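Local structure of glycosyl hydrolase, family 38 (Enterococcus faecalis, 5KBP) at residues 646-651 with 661-666; 589-594 with 605-610; 843-848 with 893-898. The protein probably hydrolyses alpha-mannosidic linkages in carbohydrates, as a bacterial member of glycoside hydrolase family 38. All blocks are in the same frame, centred on the assembly; numbering follows the deposited sequence.

Contact 1. Residues 646-651 with 661-666; sequences ITTMVT and FETTIN
Thr647 and Thr664 form an antiparallel hydrogen-bonded pair between strands 646-651 and 661-666, whose short axes approach to 4.4 Å with their directions 166° apart. The firm rung of this pair is Thr664 N to Thr647 O at 2.8 Å; its return bond, from Thr647 N to Thr664 O, is weak. Next along, Met649 N reaches Glu662 O at 2.9 Å, and the return bond from Glu662 N to Met649 O is weak.

Between these rungs lies the non-hydrogen-bonded pair Thr648 and Thr663, and here the side chains bind directly: OG1 of Thr648 and OG1 of Thr663 are 3.0 Å apart and hydrogen-bonded, with either able to donate. In both residues the hydroxyl sits beside its own backbone N (chi1 -55° and -61°), which brings the two oxygens together over that face of the sheet. Thr663 OG1 has a further partner in Tyr778 OH, so this buried hydroxyl has two hydrogen-bonding partners. On the same face, CG2 of Ile646 packs against CG2 of Thr663 at 3.7 Å. Val650 runs alongside Phe661, its CG2 in the ring plane at the edge, 3.8 Å from CD1, and its CG1 oblique to the ring near CE1. Phe562 of strand 555-566 lies against Ile646, Thr648 and Thr663.

The other face carries Thr647 and Thr664, joined by a water that donates to Thr647 O and is hydrogen-bonded to Thr664 OG1. Strands 641-653 and 659-667, consecutive in the chain and antiparallel, form a beta hairpin inside the nine-stranded sheet, with Thr648 and Thr663 on its buried face and Thr647 and Thr664 on the partly exposed one.

Contact 2. Residues 589-594 with 605-610; sequences TAEITN and QIKQTV
Glu591 and Lys607 meet as an antiparallel hydrogen-bonded pair and grip each other twice through the backbone. Glu591 N donates to Lys607 O at 2.8 Å, while Lys607 N returns a bond to Glu591 O at 2.9 Å. Thr593 and Gln605 repeat the pattern two residues on, with the shortest rung of the four, Gln605 N to Thr593 O, at 2.7 Å.

The side chains of Glu591 and Lys607 leave the sheet side by side and point the same way, CB to CB 3.9 Å. Both chains are extended beyond CG, yet their charges do not pair: Glu591 OE1 lies 3.9 Å from Lys607 CD and 5.0 Å from Lys607 NZ. The carboxylate therefore rests against the aliphatic part of the lysine, and any attraction between the charges acts at a distance.

Strands 591-597 and 601-613 form a beta hairpin at one border of the nine-stranded antiparallel sheet, with 591-597 its outermost strand within the chain. The face bearing Ile592 and Ile606 makes mainly apolar contacts, with the aliphatic CG of Gln608 at its end. Ala590 CB approaches Gln608 CG to 3.6 Å and also touches Ile606 CG2, whereas Ile592 CG2 reaches Ile606 CG1 more loosely at 4.4 Å. With CG2 anti to the backbone N, Ile606 turns this methyl to the Ala590 side.

Beyond this shell, Ile539 of strand 535-539 lies against both Ile592 and Ile606. The backbone of Ala590 is hydrogen-bonded to Asn541, and Gln608 NE2 makes a weak bond to Asn542 O. On the opposite face, Lys607 NZ has a long, weak ion pair with Glu645, and Gln605 packs on Thr647 and Met649 of the adjoining strand 641-653.

Contact 3. Residues 843-848 with 893-898; sequences LVVRGF and RTWRFE
Two neighbouring strands of the C-terminal beta-sandwich domain, 843-849 and 892-897, are joined here in antiparallel fashion, with Leu843 opposite Phe897, Val845 opposite Trp895 and Gly847 opposite Arg893 as hydrogen-bonded pairs. The short axes come within 4.5 Å, their directions 160° apart. Trp895 N to Val845 O is the shortest rung at 2.6 Å; the bond back, from Val845 N to Trp895 O, is weak.

The indole of Trp895 lies with its benzene edge against the facing backbone. Its CE3 comes to 3.2 Å from Val845 O, and CZ3 meets the main chain at Gly847, 3.6 Å from Gly847 N, which is in the ring plane. Over one face of the indole, Arg893 CG stands 3.7 Å above the plane, offset toward the rim, and the ring also meets that of Trp831. Phe897 and Leu843 run side by side, CB to CB 3.9 Å, and Leu843 O sits in the plane at the phenyl edge; Val845 CG2 approaches the same ring obliquely.

The reverse face is more polar. Arg846 lies alongside Thr894, and its bend at chi3 (46°) folds the chain back to set NH2 beside the threonine hydroxyl. Thr894 OG1 takes a weak but straight bond from Arg846 NH2, 3.3 Å and 169°, at the edge of the guanidinium and in its plane. The stronger partner of this arginine is Glu101, whose salt bridge with NH1 ties the strand pair to helix 100-117. Val844 CG1 adds a methyl contact to Thr894 CG2.

The two segments are thus neighbouring antiparallel strands, far apart in sequence, within the five-stranded sheet of the C-terminal beta-sandwich domain.

How the contacts relate
Contacts 1 and 2 belong to one nine-stranded sheet and stand 10 Å apart between centres. Their strands 641-653 and 601-613 are neighbours, probably bonded through Thr648 O and Ile606 N at 2.8 Å, so the two hairpins run consecutively across the sheet. Contact 1 is the more interior and includes a buried hydroxyl pair; contact 2, at the border, is partly buried and has long charged side chains on its more open face. Contact 3 is separate, its nearest atoms about 22 Å from contact 1 and 31 Å from contact 2. Largely buried, it joins strands distant in sequence and adds aromatic rings to its backbone ladder, with Arg846 in a salt bridge to Glu101.

Contact 1. Residues 646-651 with 661-666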
loop_
_atom_site.group_PDB
_atom_site.type_symbol
_atom_site.label_atom_id
_atom_site.label_comp_id
_atom_site.label_asym_id
_atom_site.label_seq_id
_atom_site.Cartn_x
_atom_site.Cartn_y
_atom_site.Cartn_z
ATOM N N ILE A 646 -2.232 -30.820 7.001
ATOM C CA ILE A 646 -2.349 -30.595 5.565
ATOM C C ILE A 646 -3.714 -31.103 5.122
ATOM O O ILE A 646 -4.049 -32.272 5.349
ATOM C CB ILE A 646 -1.226 -31.293 4.783
ATOM C CG1 ILE A 646 0.143 -30.905 5.344
ATOM C CG2 ILE A 646 -1.309 -30.943 3.307
ATOM C CD1 ILE A 646 1.302 -31.589 4.652
ATOM N N THR A 647 -4.499 -30.230 4.493
ATOM C CA THR A 647 -5.836 -30.565 4.016
ATOM C C THR A 647 -5.903 -30.306 2.517
ATOM O O THR A 647 -5.725 -29.166 2.073
ATOM C CB THR A 647 -6.908 -29.754 4.749
ATOM O OG1 THR A 647 -6.798 -29.978 6.160
ATOM C CG2 THR A 647 -8.299 -30.167 4.284
ATOM N N THR A 648 -6.165 -31.358 1.746
ATOM C CA THR A 648 -6.229 -31.280 0.293
ATOM C C THR A 648 -7.606 -31.725 -0.178
ATOM O O THR A 648 -8.120 -32.753 0.278
ATOM C CB THR A 648 -5.146 -32.148 -0.357
ATOM O OG1 THR A 648 -3.861 -31.777 0.153
ATOM C CG2 THR A 648 -5.152 -31.969 -1.869
ATOM N N MET A 649 -8.198 -30.950 -1.084
ATOM C CA MET A 649 -9.482 -31.282 -1.692
ATOM C C MET A 649 -9.225 -31.784 -3.109
ATOM O O MET A 649 -8.827 -31.011 -3.985
ATOM C CB MET A 649 -10.413 -30.071 -1.699
ATOM C CG MET A 649 -10.906 -29.649 -0.324
ATOM S SD MET A 649 -12.055 -30.830 0.408
ATOM C CE MET A 649 -13.430 -30.731 -0.737
ATOM N N VAL A 650 -9.449 -33.075 -3.329
ATOM C CA VAL A 650 -9.286 -33.680 -4.646
ATOM C C VAL A 650 -10.646 -33.698 -5.331
ATOM O O VAL A 650 -11.589 -34.327 -4.841
ATOM C CB VAL A 650 -8.699 -35.096 -4.544
ATOM C CG1 VAL A 650 -8.479 -35.678 -5.933
ATOM C CG2 VAL A 650 -7.401 -35.075 -3.755
ATOM N N THR A 651 -10.748 -33.014 -6.468
ATOM C CA THR A 651 -12.014 -32.835 -7.164
ATOM C C THR A 651 -11.942 -33.435 -8.561
ATOM O O THR A 651 -10.933 -33.289 -9.262
ATOM C CB THR A 651 -12.387 -31.348 -7.254
ATOM O OG1 THR A 651 -12.337 -30.761 -5.948
ATOM C CG2 THR A 651 -13.791 -31.182 -7.821
ATOM N N PHE A 661 -6.683 -30.153 -7.450
ATOM C CA PHE A 661 -6.243 -30.204 -6.065
ATOM C C PHE A 661 -6.309 -28.815 -5.446
ATOM O O PHE A 661 -6.096 -27.804 -6.122
ATOM C CB PHE A 661 -4.814 -30.746 -5.950
ATOM C CG PHE A 661 -4.598 -32.041 -6.672
ATOM C CD1 PHE A 661 -5.251 -33.191 -6.265
ATOM C CD2 PHE A 661 -3.735 -32.112 -7.753
ATOM C CE1 PHE A 661 -5.054 -34.387 -6.928
ATOM C CE2 PHE A 661 -3.533 -33.305 -8.419
ATOM C CZ PHE A 661 -4.193 -34.445 -8.005
ATOM N N GLU A 662 -6.601 -28.776 -4.147
ATOM C CA GLU A 662 -6.646 -27.525 -3.390
ATOM C C GLU A 662 -6.119 -27.823 -1.990
ATOM O O GLU A 662 -6.854 -28.336 -1.141
ATOM C CB GLU A 662 -8.056 -26.950 -3.346
ATOM C CG GLU A 662 -8.103 -25.431 -3.405
ATOM C CD GLU A 662 -9.516 -24.884 -3.368
ATOM O OE1 GLU A 662 -10.005 -24.569 -2.263
ATOM O OE2 GLU A 662 -10.140 -24.773 -4.443
ATOM N N THR A 663 -4.849 -27.509 -1.756
ATOM C CA THR A 663 -4.193 -27.779 -0.484
ATOM C C THR A 663 -4.171 -26.513 0.362
ATOM O O THR A 663 -3.763 -25.450 -0.116
ATOM C CB THR A 663 -2.768 -28.291 -0.705
ATOM O OG1 THR A 663 -2.804 -29.516 -1.449
ATOM C CG2 THR A 663 -2.073 -28.530 0.626
ATOM N N THR A 664 -4.612 -26.629 1.612
ATOM C CA THR A 664 -4.647 -25.512 2.545
ATOM C C THR A 664 -3.860 -25.859 3.801
ATOM O O THR A 664 -3.986 -26.963 4.339
ATOM C CB THR A 664 -6.085 -25.141 2.928
ATOM O OG1 THR A 664 -6.734 -26.277 3.513
ATOM C CG2 THR A 664 -6.865 -24.691 1.706
ATOM N N ILE A 665 -3.044 -24.910 4.263
ATOM C CA ILE A 665 -2.248 -25.072 5.473
ATOM C C ILE A 665 -2.322 -23.789 6.289
ATOM O O ILE A 665 -2.626 -22.711 5.774
ATOM C CB ILE A 665 -0.767 -25.411 5.175
ATOM C CG1 ILE A 665 -0.086 -24.244 4.458
ATOM C CG2 ILE A 665 -0.652 -26.688 4.352
ATOM C CD1 ILE A 665 1.413 -24.403 4.304
ATOM N N ASN A 666 -2.037 -23.921 7.582
ATOM C CA ASN A 666 -1.845 -22.785 8.480
ATOM C C ASN A 666 -0.373 -22.790 8.883
ATOM O O ASN A 666 0.010 -23.320 9.928
ATOM C CB ASN A 666 -2.771 -22.864 9.693
ATOM C CG ASN A 666 -2.606 -21.682 10.626
ATOM O OD1 ASN A 666 -2.155 -20.612 10.216
ATOM N ND2 ASN A 666 -2.971 -21.869 11.888
HETATM O O HOH W 1 -8.338 -27.583 1.501
#

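Contact 2. Residues 589-594 with 605-610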
loop_
_atom_site.group_PDB
_atom_site.type_symbol
_atom_site.label_atom_id
_atom_site.label_comp_id
_atom_site.label_asym_id
_atom_site.label_seq_id
_atom_site.Cartn_x
_atom_site.Cartn_y
_atom_site.Cartn_z
ATOM N N THR A 589 -1.144 -41.900 8.506
ATOM C CA THR A 589 -2.541 -42.312 8.426
ATOM C C THR A 589 -3.396 -41.079 8.154
ATOM O O THR A 589 -3.615 -40.256 9.047
ATOM C CB THR A 589 -2.977 -43.007 9.713
ATOM O OG1 THR A 589 -2.143 -44.148 9.948
ATOM C CG2 THR A 589 -4.430 -43.452 9.610
ATOM N N ALA A 590 -3.880 -40.954 6.921
ATOM C CA ALA A 590 -4.674 -39.800 6.534
ATOM C C ALA A 590 -6.139 -39.994 6.917
ATOM O O ALA A 590 -6.615 -41.113 7.124
ATOM C CB ALA A 590 -4.556 -39.546 5.030
ATOM N N GLU A 591 -6.855 -38.875 7.011
ATOM C CA GLU A 591 -8.289 -38.866 7.279
ATOM C C GLU A 591 -8.999 -38.464 5.992
ATOM O O GLU A 591 -8.962 -37.294 5.593
ATOM C CB GLU A 591 -8.632 -37.911 8.420
ATOM C CG GLU A 591 -10.115 -37.852 8.752
ATOM C CD GLU A 591 -10.429 -36.857 9.852
ATOM O OE1 GLU A 591 -9.483 -36.257 10.404
ATOM O OE2 GLU A 591 -11.625 -36.676 10.163
ATOM N N ILE A 592 -9.642 -39.430 5.344
ATOM C CA ILE A 592 -10.268 -39.236 4.043
ATOM C C ILE A 592 -11.774 -39.148 4.238
ATOM O O ILE A 592 -12.372 -40.002 4.905
ATOM C CB ILE A 592 -9.902 -40.371 3.074
ATOM C CG1 ILE A 592 -8.439 -40.773 3.269
ATOM C CG2 ILE A 592 -10.148 -39.941 1.637
ATOM C CD1 ILE A 592 -8.063 -42.064 2.581
ATOM N N THR A 593 -12.386 -38.118 3.657
ATOM C CA THR A 593 -13.822 -37.902 3.768
ATOM C C THR A 593 -14.360 -37.424 2.428
ATOM O O THR A 593 -13.833 -36.468 1.852
ATOM C CB THR A 593 -14.150 -36.876 4.860
ATOM O OG1 THR A 593 -13.591 -37.306 6.108
ATOM C CG2 THR A 593 -15.654 -36.719 5.013
ATOM N N ASN A 594 -15.402 -38.091 1.936
ATOM C CA ASN A 594 -16.076 -37.668 0.716
ATOM C C ASN A 594 -17.005 -36.502 1.033
ATOM O O ASN A 594 -17.917 -36.632 1.857
ATOM C CB ASN A 594 -16.855 -38.829 0.100
ATOM C CG ASN A 594 -17.640 -38.418 -1.131
ATOM O OD1 ASN A 594 -18.868 -38.336 -1.101
ATOM N ND2 ASN A 594 -16.932 -38.148 -2.222
ATOM N N GLN A 605 -11.954 -34.978 0.716
ATOM C CA GLN A 605 -11.081 -34.229 1.608
ATOM C C GLN A 605 -10.042 -35.175 2.189
ATOM O O GLN A 605 -10.391 -36.227 2.736
ATOM C CB GLN A 605 -11.871 -33.562 2.734
ATOM C CG GLN A 605 -11.035 -32.626 3.595
ATOM C CD GLN A 605 -11.640 -32.390 4.964
ATOM O OE1 GLN A 605 -11.889 -33.333 5.716
ATOM N NE2 GLN A 605 -11.876 -31.126 5.298
ATOM N N ILE A 606 -8.771 -34.808 2.062
ATOM C CA ILE A 606 -7.663 -35.590 2.598
ATOM C C ILE A 606 -6.984 -34.757 3.676
ATOM O O ILE A 606 -6.454 -33.677 3.390
ATOM C CB ILE A 606 -6.661 -35.992 1.506
ATOM C CG1 ILE A 606 -7.366 -36.772 0.396
ATOM C CG2 ILE A 606 -5.534 -36.818 2.105
ATOM C CD1 ILE A 606 -6.466 -37.130 -0.765
ATOM N N LYS A 607 -7.002 -35.257 4.908
ATOM C CA LYS A 607 -6.384 -34.585 6.043
ATOM C C LYS A 607 -5.178 -35.381 6.517
ATOM O O LYS A 607 -5.292 -36.576 6.815
ATOM C CB LYS A 607 -7.380 -34.409 7.191
ATOM C CG LYS A 607 -8.254 -33.173 7.079
ATOM C CD LYS A 607 -9.082 -32.983 8.338
ATOM C CE LYS A 607 -9.855 -31.677 8.310
ATOM N NZ LYS A 607 -10.613 -31.469 9.575
ATOM N N GLN A 608 -4.028 -34.716 6.591
ATOM C CA GLN A 608 -2.795 -35.313 7.084
ATOM C C GLN A 608 -2.147 -34.359 8.076
ATOM O O GLN A 608 -1.974 -33.173 7.777
ATOM C CB GLN A 608 -1.827 -35.620 5.937
ATOM C CG GLN A 608 -2.321 -36.676 4.963
ATOM C CD GLN A 608 -1.886 -36.396 3.540
ATOM O OE1 GLN A 608 -1.784 -35.241 3.129
ATOM N NE2 GLN A 608 -1.622 -37.453 2.780
ATOM N N THR A 609 -1.800 -34.876 9.250
ATOM C CA THR A 609 -1.082 -34.122 10.268
ATOM C C THR A 609 0.317 -34.704 10.416
ATOM O O THR A 609 0.473 -35.912 10.622
ATOM C CB THR A 609 -1.817 -34.155 11.611
ATOM O OG1 THR A 609 -3.032 -33.402 11.514
ATOM C CG2 THR A 609 -0.949 -33.562 12.713
ATOM N N VAL A 610 1.327 -33.846 10.299
ATOM C CA VAL A 610 2.718 -34.259 10.417
ATOM C C VAL A 610 3.425 -33.322 11.386
ATOM O O VAL A 610 3.066 -32.148 11.522
ATOM C CB VAL A 610 3.426 -34.286 9.042
ATOM C CG1 VAL A 610 3.865 -32.889 8.618
ATOM C CG2 VAL A 610 4.597 -35.250 9.066
#

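Contact 3. Residues 843-848 with 893-898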
loop_
_atom_site.group_PDB
_atom_site.type_symbol
_atom_site.label_atom_id
_atom_site.label_comp_id
_atom_site.label_asym_id
_atom_site.label_seq_id
_atom_site.Cartn_x
_atom_site.Cartn_y
_atom_site.Cartn_z
ATOM N N LEU A 843 -9.653 -4.509 -32.913
ATOM C CA LEU A 843 -9.609 -5.699 -32.073
ATOM C C LEU A 843 -8.264 -6.394 -32.243
ATOM O O LEU A 843 -7.873 -6.740 -33.363
ATOM C CB LEU A 843 -10.751 -6.650 -32.421
ATOM C CG LEU A 843 -10.807 -7.912 -31.554
ATOM C CD1 LEU A 843 -11.023 -7.550 -30.091
ATOM C CD2 LEU A 843 -11.888 -8.863 -32.038
ATOM N N VAL A 844 -7.554 -6.593 -31.135
ATOM C CA VAL A 844 -6.235 -7.216 -31.136
ATOM C C VAL A 844 -6.349 -8.591 -30.494
ATOM O O VAL A 844 -6.853 -8.722 -29.372
ATOM C CB VAL A 844 -5.199 -6.348 -30.401
ATOM C CG1 VAL A 844 -3.867 -7.073 -30.315
ATOM C CG2 VAL A 844 -5.036 -5.009 -31.104
ATOM N N VAL A 845 -5.886 -9.613 -31.210
ATOM C CA VAL A 845 -5.868 -10.986 -30.721
ATOM C C VAL A 845 -4.465 -11.541 -30.916
ATOM O O VAL A 845 -3.856 -11.349 -31.973
ATOM C CB VAL A 845 -6.906 -11.866 -31.448
ATOM C CG1 VAL A 845 -6.892 -13.281 -30.890
ATOM C CG2 VAL A 845 -8.294 -11.255 -31.339
ATOM N N ARG A 846 -3.950 -12.225 -29.898
ATOM C CA ARG A 846 -2.609 -12.788 -29.955
ATOM C C ARG A 846 -2.617 -14.232 -29.481
ATOM O O ARG A 846 -3.225 -14.562 -28.458
ATOM C CB ARG A 846 -1.622 -11.970 -29.114
ATOM C CG ARG A 846 -0.228 -12.579 -29.034
ATOM C CD ARG A 846 0.832 -11.543 -28.681
ATOM N NE ARG A 846 0.423 -10.684 -27.573
ATOM C CZ ARG A 846 0.051 -9.416 -27.713
ATOM N NH1 ARG A 846 -0.310 -8.706 -26.652
ATOM N NH2 ARG A 846 0.042 -8.852 -28.913
ATOM N N GLY A 847 -1.932 -15.089 -30.242
ATOM C CA GLY A 847 -1.692 -16.460 -29.848
ATOM C C GLY A 847 -0.290 -16.877 -30.249
ATOM O O GLY A 847 0.453 -16.103 -30.854
ATOM N N PHE A 848 0.063 -18.113 -29.907
ATOM C CA PHE A 848 1.382 -18.615 -30.263
ATOM C C PHE A 848 1.324 -20.117 -30.489
ATOM O O PHE A 848 0.498 -20.821 -29.903
ATOM C CB PHE A 848 2.428 -18.274 -29.193
ATOM C CG PHE A 848 2.247 -19.013 -27.897
ATOM C CD1 PHE A 848 1.250 -18.649 -27.008
ATOM C CD2 PHE A 848 3.092 -20.057 -27.558
ATOM C CE1 PHE A 848 1.089 -19.322 -25.811
ATOM C CE2 PHE A 848 2.938 -20.732 -26.362
ATOM C CZ PHE A 848 1.934 -20.365 -25.488
ATOM N N ARG A 893 1.949 -14.905 -33.034
ATOM C CA ARG A 893 1.164 -14.214 -34.045
ATOM C C ARG A 893 0.131 -13.307 -33.388
ATOM O O ARG A 893 -0.522 -13.691 -32.414
ATOM C CB ARG A 893 0.470 -15.214 -34.973
ATOM C CG ARG A 893 -0.292 -14.568 -36.118
ATOM C CD ARG A 893 -0.637 -15.580 -37.196
ATOM N NE ARG A 893 0.550 -16.077 -37.885
ATOM C CZ ARG A 893 0.518 -16.944 -38.891
ATOM N NH1 ARG A 893 -0.642 -17.416 -39.326
ATOM N NH2 ARG A 893 1.647 -17.343 -39.462
ATOM N N THR A 894 -0.008 -12.099 -33.932
ATOM C CA THR A 894 -0.965 -11.115 -33.443
ATOM C C THR A 894 -1.841 -10.654 -34.598
ATOM O O THR A 894 -1.329 -10.260 -35.651
ATOM C CB THR A 894 -0.253 -9.914 -32.810
ATOM O OG1 THR A 894 0.642 -10.370 -31.788
ATOM C CG2 THR A 894 -1.265 -8.958 -32.196
ATOM N N TRP A 895 -3.155 -10.704 -34.400
ATOM C CA TRP A 895 -4.122 -10.299 -35.409
ATOM C C TRP A 895 -4.644 -8.893 -35.128
ATOM O O TRP A 895 -4.535 -8.369 -34.017
ATOM C CB TRP A 895 -5.296 -11.280 -35.462
ATOM C CG TRP A 895 -4.958 -12.642 -35.990
ATOM C CD1 TRP A 895 -5.157 -13.099 -37.260
ATOM C CD2 TRP A 895 -4.379 -13.728 -35.258
ATOM N NE1 TRP A 895 -4.732 -14.401 -37.367
ATOM C CE2 TRP A 895 -4.249 -14.810 -36.151
ATOM C CE3 TRP A 895 -3.954 -13.889 -33.936
ATOM C CZ2 TRP A 895 -3.715 -16.037 -35.764
ATOM C CZ3 TRP A 895 -3.421 -15.108 -33.556
ATOM C CH2 TRP A 895 -3.305 -16.165 -34.466
ATOM N N ARG A 896 -5.224 -8.289 -36.163
ATOM C CA ARG A 896 -5.893 -7.001 -36.053
ATOM C C ARG A 896 -7.174 -7.047 -36.870
ATOM O O ARG A 896 -7.137 -7.351 -38.065
ATOM C CB ARG A 896 -5.004 -5.852 -36.543
ATOM C CG ARG A 896 -5.762 -4.543 -36.716
ATOM C CD ARG A 896 -5.025 -3.565 -37.617
ATOM N NE ARG A 896 -3.920 -2.900 -36.936
ATOM C CZ ARG A 896 -3.229 -1.889 -37.453
ATOM N NH1 ARG A 896 -3.531 -1.424 -38.658
ATOM N NH2 ARG A 896 -2.238 -1.339 -36.766
ATOM N N PHE A 897 -8.299 -6.749 -36.224
ATOM C CA PHE A 897 -9.602 -6.682 -36.878
ATOM C C PHE A 897 -10.057 -5.228 -36.887
ATOM O O PHE A 897 -10.300 -4.643 -35.827
ATOM C CB PHE A 897 -10.624 -7.566 -36.164
ATOM C CG PHE A 897 -10.334 -9.040 -36.267
ATOM C CD1 PHE A 897 -9.508 -9.667 -35.348
ATOM C CD2 PHE A 897 -10.899 -9.799 -37.279
ATOM C CE1 PHE A 897 -9.245 -11.023 -35.441
ATOM C CE2 PHE A 897 -10.640 -11.155 -37.376
ATOM C CZ PHE A 897 -9.811 -11.767 -36.457
ATOM N N GLU A 898 -10.166 -4.646 -38.077
ATOM C CA GLU A 898 -10.585 -3.255 -38.198
ATOM C C GLU A 898 -12.096 -3.118 -38.042
ATOM O O GLU A 898 -12.577 -2.208 -37.365
ATOM C CB GLU A 898 -10.138 -2.671 -39.538
ATOM C CG GLU A 898 -8.632 -2.658 -39.726
ATOM C CD GLU A 898 -8.132 -1.369 -40.346
ATOM O OE1 GLU A 898 -8.958 -0.616 -40.903
ATOM O OE2 GLU A 898 -6.915 -1.104 -40.269
#